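SIR4-interacting protein SIF2 (Saccharomyces cerevisiae, PDB 1R5M) antagonises telomeric silencing in yeast, may recruit SIR4 to non-telomeric sites, and is a WD40-repeat subunit of the Set3C complex. Local coordinates at residues I152-W157 and V210-V215; T162-M167 and I174-I179; Q185-K190 and D218-P223. All coordinates share one frame; numbering follows the deposited sequence.

Contact 1: residues I152-W157 and V210-V215; sequences IVSVKW and VDVEWV
V153 meets V210 where the two segments run almost in the same direction, its CG2 lying 4.1 Å from V210 O. V153 and S154 form a classic beta bulge with M167 of the next strand, which both face. With its hydroxyl anti to the backbone N (chi1 -176°), S154 places OG 3.6 Å from V212 CG2, and a water joins that OG to D211 OD1. K156 bends at chi2 and chi4 and slides past V212, so that NZ comes almost head-on to V212 O at 2.7 Å. K156 NZ also makes salt bridges to D211 OD1 (3.1 Å, syn side but tilted well out of plane) and E213 OE1 (3.1 Å, from above the carboxylate plane). A second water accepts from K156 NZ and donates to D211 OD2; this oxygen and E213 OE2 also accept backbone N-H groups of L253 and F255 of strand 250-256, in the blade after WD 4. W214 NE1 donates to K156 O (2.9 Å), in the indole plane but above the carbonyl plane. Two carboxylates, a carbonyl and a water thus share the ammonium, probably favouring its charged form, and its bonds join the inner strand of WD 3 to WD 4.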
loop_
_atom_site.group_PDB
_atom_site.type_symbol
_atom_site.label_atom_id
_atom_site.label_comp_id
_atom_site.label_asym_id
_atom_site.label_seq_id
_atom_site.Cartn_x
_atom_site.Cartn_y
_atom_site.Cartn_z
ATOM N N ILE A 152 13.280 -3.944 2.074
ATOM C CA ILE A 152 12.384 -2.899 2.559
ATOM C C ILE A 152 10.944 -3.290 2.252
ATOM O O ILE A 152 10.621 -3.636 1.113
ATOM C CB ILE A 152 12.703 -1.556 1.877
ATOM C CG1 ILE A 152 14.170 -1.190 2.120
ATOM C CG2 ILE A 152 11.772 -0.472 2.398
ATOM C CD1 ILE A 152 14.540 -1.065 3.586
ATOM N N VAL A 153 10.081 -3.236 3.263
ATOM C CA VAL A 153 8.678 -3.600 3.075
ATOM C C VAL A 153 7.721 -2.418 3.145
ATOM O O VAL A 153 6.673 -2.427 2.498
ATOM C CB VAL A 153 8.209 -4.654 4.115
ATOM C CG1 VAL A 153 9.065 -5.901 4.018
ATOM C CG2 VAL A 153 8.269 -4.084 5.518
ATOM N N SER A 154 8.073 -1.399 3.923
ATOM C CA SER A 154 7.200 -0.243 4.058
ATOM C C SER A 154 7.978 1.049 4.269
ATOM O O SER A 154 9.007 1.067 4.945
ATOM C CB SER A 154 6.234 -0.462 5.231
ATOM O OG SER A 154 5.300 0.602 5.341
ATOM N N VAL A 155 7.480 2.124 3.664
ATOM C CA VAL A 155 8.067 3.456 3.795
ATOM C C VAL A 155 6.902 4.435 3.823
ATOM O O VAL A 155 6.086 4.460 2.899
ATOM C CB VAL A 155 8.978 3.821 2.604
ATOM C CG1 VAL A 155 9.438 5.275 2.730
ATOM C CG2 VAL A 155 10.182 2.897 2.568
ATOM N N LYS A 156 6.815 5.228 4.888
ATOM C CA LYS A 156 5.734 6.201 5.026
ATOM C C LYS A 156 6.296 7.596 5.300
ATOM O O LYS A 156 7.164 7.769 6.156
ATOM C CB LYS A 156 4.789 5.800 6.170
ATOM C CG LYS A 156 4.043 4.474 5.973
ATOM C CD LYS A 156 3.026 4.567 4.847
ATOM C CE LYS A 156 2.199 3.281 4.704
ATOM N NZ LYS A 156 1.259 3.024 5.837
ATOM N N TRP A 157 5.789 8.578 4.559
ATOM C CA TRP A 157 6.200 9.973 4.708
ATOM C C TRP A 157 5.287 10.688 5.690
ATOM O O TRP A 157 4.088 10.408 5.742
ATOM C CB TRP A 157 6.072 10.725 3.386
ATOM C CG TRP A 157 7.069 10.404 2.339
ATOM C CD1 TRP A 157 7.065 9.335 1.492
ATOM C CD2 TRP A 157 8.180 11.216 1.960
ATOM N NE1 TRP A 157 8.105 9.438 0.596
ATOM C CE2 TRP A 157 8.806 10.585 0.863
ATOM C CE3 TRP A 157 8.707 12.423 2.440
ATOM C CZ2 TRP A 157 9.934 11.120 0.234
ATOM C CZ3 TRP A 157 9.829 12.957 1.815
ATOM C CH2 TRP A 157 10.430 12.304 0.723
ATOM N N VAL A 210 3.952 -6.008 8.519
ATOM C CA VAL A 210 4.563 -5.429 7.330
ATOM C C VAL A 210 4.119 -4.008 6.993
ATOM O O VAL A 210 4.184 -3.594 5.836
ATOM C CB VAL A 210 4.290 -6.324 6.105
ATOM C CG1 VAL A 210 4.964 -7.681 6.289
ATOM C CG2 VAL A 210 2.786 -6.512 5.924
ATOM N N ASP A 211 3.660 -3.262 7.989
ATOM C CA ASP A 211 3.230 -1.889 7.738
ATOM C C ASP A 211 3.552 -1.009 8.943
ATOM O O ASP A 211 3.742 -1.505 10.053
ATOM C CB ASP A 211 1.718 -1.854 7.460
ATOM C CG ASP A 211 1.307 -0.710 6.539
ATOM O OD1 ASP A 211 2.187 0.072 6.116
ATOM O OD2 ASP A 211 0.097 -0.602 6.229
ATOM N N VAL A 212 3.640 0.296 8.694
ATOM C CA VAL A 212 3.885 1.307 9.723
ATOM C C VAL A 212 3.010 2.490 9.304
ATOM O O VAL A 212 2.501 2.511 8.186
ATOM C CB VAL A 212 5.365 1.756 9.774
ATOM C CG1 VAL A 212 6.260 0.578 10.145
ATOM C CG2 VAL A 212 5.777 2.349 8.439
ATOM N N GLU A 213 2.833 3.479 10.174
ATOM C CA GLU A 213 1.971 4.599 9.810
ATOM C C GLU A 213 2.149 5.822 10.702
ATOM O O GLU A 213 2.411 5.694 11.895
ATOM C CB GLU A 213 0.500 4.142 9.860
ATOM C CG GLU A 213 -0.532 5.227 9.562
ATOM C CD GLU A 213 -0.578 5.618 8.094
ATOM O OE1 GLU A 213 0.481 5.565 7.432
ATOM O OE2 GLU A 213 -1.664 5.990 7.602
ATOM N N TRP A 214 2.014 7.006 10.112
ATOM C CA TRP A 214 2.111 8.248 10.874
ATOM C C TRP A 214 0.711 8.557 11.389
ATOM O O TRP A 214 -0.267 8.402 10.657
ATOM C CB TRP A 214 2.575 9.412 9.988
ATOM C CG TRP A 214 4.020 9.363 9.622
ATOM C CD1 TRP A 214 4.572 8.749 8.537
ATOM C CD2 TRP A 214 5.107 9.926 10.365
ATOM N NE1 TRP A 214 5.941 8.893 8.558
ATOM C CE2 TRP A 214 6.294 9.612 9.671
ATOM C CE3 TRP A 214 5.191 10.667 11.553
ATOM C CZ2 TRP A 214 7.559 10.013 10.126
ATOM C CZ3 TRP A 214 6.450 11.067 12.006
ATOM C CH2 TRP A 214 7.616 10.737 11.292
ATOM N N VAL A 215 0.609 8.996 12.640
ATOM C CA VAL A 215 -0.699 9.322 13.205
ATOM C C VAL A 215 -0.787 10.786 13.619
ATOM O O VAL A 215 -1.785 11.225 14.194
ATOM C CB VAL A 215 -1.038 8.415 14.412
ATOM C CG1 VAL A 215 -1.102 6.968 13.958
ATOM C CG2 VAL A 215 -0.008 8.583 15.515
HETATM O O HOH W 1 3.218 -0.062 3.546
HETATM O O HOH W 2 -0.534 1.045 4.277
#

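Contact 2: residues T162-M167 and I174-I179; sequences THIISM and ILWNVI
S166 and W176 reach each other through two first torsions: S166 OG sits between its backbone N and carbonyl carbon (chi1 57°), while W176 CG is anti to its carbonyl carbon (chi1 -55°). With these torsions the NE1 edge of the indole faces the hydroxyl, and W176 NE1 donates to S166 OG at 2.8 Å, with the oxygen in the ring plane. H148 NE2 is a second partner of this OG. I164 lies on the same face of the sheet, its CG1 crossing 3.7 Å from W176 CD1, and its CG2 branch meets V178 CG2 at 4.0 Å. From its own strand, I174 CG2 lies over one face of the indole, toward the rim.

The backbones run antiparallel. I164 with W176 and S166 with I174 are hydrogen-bonded pairs, W176 N to I164 O being the straightest bond (2.9 Å, 179°), whereas the return bond from I164 N to W176 O stretches to 3.3 Å. H163 with N177 and I165 with L175 are the non-hydrogen-bonded pairs; their side chains occupy the other face, where I165 and L175 also touch F220 of the next blade. Past the strands, V178 N still donates to T162 O (3.1 Å), and a water donates to both T162 O and N177 OD1. N177 OD1 also accepts from S180 N. The hairpin forms the two middle strands of a WD40 blade, and the bonded trio H148, S166 and W176 matches the His-Ser/Thr-Trp part of the hydrogen-bonded tetrad characteristic of WD40 repeats.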
loop_
_atom_site.group_PDB
_atom_site.type_symbol
_atom_site.label_atom_id
_atom_site.label_comp_id
_atom_site.label_asym_id
_atom_site.label_seq_id
_atom_site.Cartn_x
_atom_site.Cartn_y
_atom_site.Cartn_z
ATOM N N THR A 162 9.238 15.948 5.766
ATOM C CA THR A 162 10.542 16.123 6.391
ATOM C C THR A 162 11.075 14.842 7.025
ATOM O O THR A 162 12.274 14.718 7.269
ATOM C CB THR A 162 10.491 17.216 7.476
ATOM O OG1 THR A 162 9.495 16.883 8.451
ATOM C CG2 THR A 162 10.148 18.565 6.855
ATOM N N HIS A 163 10.186 13.892 7.294
ATOM C CA HIS A 163 10.589 12.636 7.912
ATOM C C HIS A 163 9.909 11.448 7.266
ATOM O O HIS A 163 8.822 11.569 6.706
ATOM C CB HIS A 163 10.216 12.606 9.399
ATOM C CG HIS A 163 10.878 13.666 10.219
ATOM N ND1 HIS A 163 10.478 14.984 10.197
ATOM C CD2 HIS A 163 11.914 13.601 11.087
ATOM C CE1 HIS A 163 11.238 15.685 11.019
ATOM N NE2 HIS A 163 12.117 14.870 11.572
ATOM N N ILE A 164 10.562 10.296 7.343
ATOM C CA ILE A 164 9.971 9.068 6.835
ATOM C C ILE A 164 10.252 7.975 7.848
ATOM O O ILE A 164 11.178 8.081 8.660
ATOM C CB ILE A 164 10.561 8.589 5.474
ATOM C CG1 ILE A 164 12.059 8.316 5.603
ATOM C CG2 ILE A 164 10.269 9.606 4.386
ATOM C CD1 ILE A 164 12.628 7.517 4.429
ATOM N N ILE A 165 9.418 6.945 7.818
ATOM C CA ILE A 165 9.599 5.776 8.665
ATOM C C ILE A 165 9.779 4.661 7.653
ATOM O O ILE A 165 9.015 4.571 6.690
ATOM C CB ILE A 165 8.354 5.435 9.492
ATOM C CG1 ILE A 165 8.014 6.579 10.437
ATOM C CG2 ILE A 165 8.594 4.148 10.276
ATOM C CD1 ILE A 165 6.605 6.502 10.948
ATOM N N SER A 166 10.793 3.830 7.845
ATOM C CA SER A 166 11.016 2.714 6.935
ATOM C C SER A 166 11.142 1.448 7.763
ATOM O O SER A 166 11.666 1.474 8.876
ATOM C CB SER A 166 12.286 2.927 6.099
ATOM O OG SER A 166 13.424 3.116 6.921
ATOM N N MET A 167 10.635 0.345 7.232
ATOM C CA MET A 167 10.716 -0.923 7.940
ATOM C C MET A 167 11.077 -2.019 6.956
ATOM O O MET A 167 10.615 -2.011 5.815
ATOM C CB MET A 167 9.383 -1.257 8.620
ATOM C CG MET A 167 9.453 -2.504 9.502
ATOM S SD MET A 167 7.972 -2.748 10.499
ATOM C CE MET A 167 6.846 -3.190 9.217
ATOM N N ILE A 174 13.173 2.223 11.109
ATOM C CA ILE A 174 13.981 3.426 11.251
ATOM C C ILE A 174 13.205 4.715 11.014
ATOM O O ILE A 174 12.404 4.798 10.084
ATOM C CB ILE A 174 15.156 3.406 10.243
ATOM C CG1 ILE A 174 15.989 2.136 10.426
ATOM C CG2 ILE A 174 16.008 4.658 10.405
ATOM C CD1 ILE A 174 16.630 2.005 11.786
ATOM N N LEU A 175 13.454 5.707 11.865
ATOM C CA LEU A 175 12.851 7.030 11.736
ATOM C C LEU A 175 13.975 7.890 11.170
ATOM O O LEU A 175 15.037 8.011 11.785
ATOM C CB LEU A 175 12.423 7.580 13.099
ATOM C CG LEU A 175 12.140 9.085 13.121
ATOM C CD1 LEU A 175 10.947 9.415 12.229
ATOM C CD2 LEU A 175 11.878 9.526 14.559
ATOM N N TRP A 176 13.751 8.464 9.995
ATOM C CA TRP A 176 14.762 9.288 9.342
ATOM C C TRP A 176 14.377 10.744 9.204
ATOM O O TRP A 176 13.201 11.079 9.088
ATOM C CB TRP A 176 15.016 8.839 7.897
ATOM C CG TRP A 176 15.389 7.422 7.651
ATOM C CD1 TRP A 176 14.545 6.352 7.540
ATOM C CD2 TRP A 176 16.701 6.930 7.386
ATOM N NE1 TRP A 176 15.255 5.224 7.212
ATOM C CE2 TRP A 176 16.584 5.550 7.112
ATOM C CE3 TRP A 176 17.972 7.525 7.348
ATOM C CZ2 TRP A 176 17.691 4.750 6.805
ATOM C CZ3 TRP A 176 19.071 6.730 7.042
ATOM C CH2 TRP A 176 18.921 5.357 6.774
ATOM N N ASN A 177 15.387 11.607 9.221
ATOM C CA ASN A 177 15.163 13.007 8.907
ATOM C C ASN A 177 15.541 12.807 7.438
ATOM O O ASN A 177 16.714 12.611 7.112
ATOM C CB ASN A 177 16.171 13.925 9.587
ATOM C CG ASN A 177 16.108 15.336 9.044
ATOM O OD1 ASN A 177 15.977 15.531 7.837
ATOM N ND2 ASN A 177 16.203 16.326 9.927
ATOM N N VAL A 178 14.546 12.802 6.559
ATOM C CA VAL A 178 14.779 12.537 5.146
ATOM C C VAL A 178 15.597 13.584 4.397
ATOM O O VAL A 178 16.251 13.274 3.399
ATOM C CB VAL A 178 13.425 12.296 4.418
ATOM C CG1 VAL A 178 12.758 13.619 4.083
ATOM C CG2 VAL A 178 13.645 11.450 3.176
ATOM N N ILE A 179 15.576 14.818 4.884
ATOM C CA ILE A 179 16.327 15.887 4.240
ATOM C C ILE A 179 17.823 15.769 4.527
ATOM O O ILE A 179 18.644 15.891 3.615
ATOM C CB ILE A 179 15.797 17.270 4.684
ATOM C CG1 ILE A 179 14.386 17.473 4.118
ATOM C CG2 ILE A 179 16.736 18.376 4.215
ATOM C CD1 ILE A 179 13.720 18.765 4.539
HETATM O O HOH W 3 13.681 17.015 7.932
#

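Contact 3: residues Q185-K190 and D218-P223; sequences QHFELK and DKFVIP
Between two neighbouring propeller blades, F187 on the outermost strand of one packs against F220 and I222 on the second strand of the next. The phenyl groups approach from opposite directions: F187 CZ comes to 3.8 Å from F220 CZ, near the plane of the F220 ring and at its edge. The ring centroids are 5.9 Å apart and the planes are turned by 66°, an oblique meeting. F220 also meets W214 edge-to-face, and F187 meets Y232 on its own account, so the pair belongs to a larger aromatic cluster.

These strands share no hydrogen bond, and the join depends on apolar side chains, as expected where the stacked sheets of a WD40 propeller face each other instead of pairing edge to edge. I222 holds CG1 between its backbone N and carbonyl carbon (chi1 69°) and then runs extended, which carries CD1 across to the other blade. There I222 CD1 touches two side chains of segment 185-190: F187 CB lies 3.9 Å from it and L189 CD1 3.6 Å. The L189 and I222 side chains cross at about a right angle, and L189 CD1 also comes within 3.4 Å of P223 O. L189 follows the strand in the chain and further touches F230 and Y232.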
loop_
_atom_site.group_PDB
_atom_site.type_symbol
_atom_site.label_atom_id
_atom_site.label_comp_id
_atom_site.label_asym_id
_atom_site.label_seq_id
_atom_site.Cartn_x
_atom_site.Cartn_y
_atom_site.Cartn_z
ATOM N N GLN A 185 15.953 7.567 15.026
ATOM C CA GLN A 185 15.626 6.489 15.946
ATOM C C GLN A 185 15.628 5.172 15.194
ATOM O O GLN A 185 15.381 5.136 13.989
ATOM C CB GLN A 185 14.244 6.690 16.578
ATOM C CG GLN A 185 14.125 7.875 17.518
ATOM C CD GLN A 185 12.943 7.731 18.459
ATOM O OE1 GLN A 185 12.895 6.808 19.274
ATOM N NE2 GLN A 185 11.978 8.637 18.347
ATOM N N HIS A 186 15.916 4.092 15.909
ATOM C CA HIS A 186 15.923 2.764 15.316
ATOM C C HIS A 186 15.212 1.826 16.279
ATOM O O HIS A 186 15.441 1.879 17.488
ATOM C CB HIS A 186 17.362 2.297 15.058
ATOM C CG HIS A 186 18.192 2.163 16.296
ATOM N ND1 HIS A 186 18.079 1.093 17.157
ATOM C CD2 HIS A 186 19.150 2.966 16.819
ATOM C CE1 HIS A 186 18.930 1.241 18.156
ATOM N NE2 HIS A 186 19.592 2.370 17.975
ATOM N N PHE A 187 14.334 0.982 15.746
ATOM C CA PHE A 187 13.592 0.051 16.586
ATOM C C PHE A 187 13.733 -1.390 16.115
ATOM O O PHE A 187 13.627 -1.680 14.923
ATOM C CB PHE A 187 12.102 0.417 16.612
ATOM C CG PHE A 187 11.833 1.879 16.839
ATOM C CD1 PHE A 187 11.751 2.758 15.766
ATOM C CD2 PHE A 187 11.666 2.378 18.128
ATOM C CE1 PHE A 187 11.503 4.117 15.970
ATOM C CE2 PHE A 187 11.420 3.733 18.344
ATOM C CZ PHE A 187 11.338 4.604 17.263
ATOM N N GLU A 188 13.983 -2.286 17.066
ATOM C CA GLU A 188 14.108 -3.715 16.799
ATOM C C GLU A 188 13.266 -4.376 17.886
ATOM O O GLU A 188 13.798 -4.941 18.842
ATOM C CB GLU A 188 15.564 -4.179 16.923
ATOM C CG GLU A 188 16.554 -3.442 16.037
ATOM C CD GLU A 188 16.853 -2.038 16.530
ATOM O OE1 GLU A 188 17.216 -1.887 17.716
ATOM O OE2 GLU A 188 16.731 -1.087 15.731
ATOM N N LEU A 189 11.950 -4.295 17.731
ATOM C CA LEU A 189 11.018 -4.831 18.714
ATOM C C LEU A 189 10.886 -6.351 18.777
ATOM O O LEU A 189 10.248 -6.876 19.690
ATOM C CB LEU A 189 9.640 -4.197 18.500
ATOM C CG LEU A 189 9.623 -2.664 18.477
ATOM C CD1 LEU A 189 8.195 -2.168 18.302
ATOM C CD2 LEU A 189 10.221 -2.117 19.767
ATOM N N LYS A 190 11.480 -7.059 17.823
ATOM C CA LYS A 190 11.407 -8.518 17.815
ATOM C C LYS A 190 12.291 -9.113 18.907
ATOM O O LYS A 190 11.848 -9.312 20.040
ATOM C CB LYS A 190 11.838 -9.072 16.455
ATOM C CG LYS A 190 10.938 -8.662 15.301
ATOM C CD LYS A 190 11.385 -9.300 13.994
ATOM C CE LYS A 190 11.315 -10.818 14.061
ATOM N NZ LYS A 190 11.770 -11.447 12.791
ATOM N N ASP A 218 4.212 14.410 14.184
ATOM C CA ASP A 218 5.365 13.917 14.930
ATOM C C ASP A 218 5.094 12.644 15.728
ATOM O O ASP A 218 5.792 12.358 16.696
ATOM C CB ASP A 218 5.855 15.010 15.882
ATOM C CG ASP A 218 4.865 15.293 16.996
ATOM O OD1 ASP A 218 3.642 15.187 16.750
ATOM O OD2 ASP A 218 5.308 15.630 18.116
ATOM N N LYS A 219 4.080 11.882 15.331
ATOM C CA LYS A 219 3.751 10.647 16.036
ATOM C C LYS A 219 3.510 9.549 15.013
ATOM O O LYS A 219 2.998 9.810 13.926
ATOM C CB LYS A 219 2.499 10.834 16.896
ATOM C CG LYS A 219 2.588 11.985 17.888
ATOM C CD LYS A 219 1.278 12.154 18.641
ATOM C CE LYS A 219 1.296 13.401 19.519
ATOM N NZ LYS A 219 1.476 14.642 18.714
ATOM N N PHE A 220 3.880 8.325 15.363
ATOM C CA PHE A 220 3.711 7.207 14.449
ATOM C C PHE A 220 3.509 5.887 15.179
ATOM O O PHE A 220 3.735 5.788 16.386
ATOM C CB PHE A 220 4.923 7.124 13.515
ATOM C CG PHE A 220 6.247 7.008 14.234
ATOM C CD1 PHE A 220 6.790 5.762 14.528
ATOM C CD2 PHE A 220 6.949 8.148 14.610
ATOM C CE1 PHE A 220 8.015 5.650 15.181
ATOM C CE2 PHE A 220 8.176 8.049 15.266
ATOM C CZ PHE A 220 8.711 6.797 15.553
ATOM N N VAL A 221 3.071 4.872 14.439
ATOM C CA VAL A 221 2.835 3.554 15.012
ATOM C C VAL A 221 3.550 2.464 14.219
ATOM O O VAL A 221 3.673 2.546 12.994
ATOM C CB VAL A 221 1.324 3.219 15.064
ATOM C CG1 VAL A 221 0.605 4.162 16.024
ATOM C CG2 VAL A 221 0.720 3.319 13.668
ATOM N N ILE A 222 4.038 1.452 14.931
ATOM C CA ILE A 222 4.728 0.337 14.301
ATOM C C ILE A 222 4.362 -0.960 15.019
ATOM O O ILE A 222 4.027 -0.953 16.204
ATOM C CB ILE A 222 6.270 0.516 14.330
ATOM C CG1 ILE A 222 6.793 0.384 15.757
ATOM C CG2 ILE A 222 6.649 1.882 13.765
ATOM C CD1 ILE A 222 8.310 0.466 15.852
ATOM N N PRO A 223 4.406 -2.091 14.305
ATOM C CA PRO A 223 4.072 -3.385 14.904
ATOM C C PRO A 223 5.010 -3.754 16.047
ATOM O O PRO A 223 6.224 -3.575 15.948
ATOM C CB PRO A 223 4.205 -4.354 13.731
ATOM C CG PRO A 223 3.897 -3.502 12.543
ATOM C CD PRO A 223 4.653 -2.233 12.861
#

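Overall arrangement
All three contacts lie in or between two successive blades of the WD40 propeller, their centres 10 to 11 Å apart. Contact 2 is internal to the first blade, joining its strands 163-168 and 173-177; contacts 1 and 3 bridge that blade to the next. Contact 1 joins innermost strand 152-157 to the start of strand 213-216, its centre about 9 Å from that of the chain; the centre of contact 3 is about 18 Å out. Along the chain, contact 2 falls wholly between the segments of contact 1 and closes before contact 3 opens, while the segments of contacts 1 and 3 alternate. Salt bridges and hydrogen bonds thus fasten the blades nearer the centre, apolar packing further out.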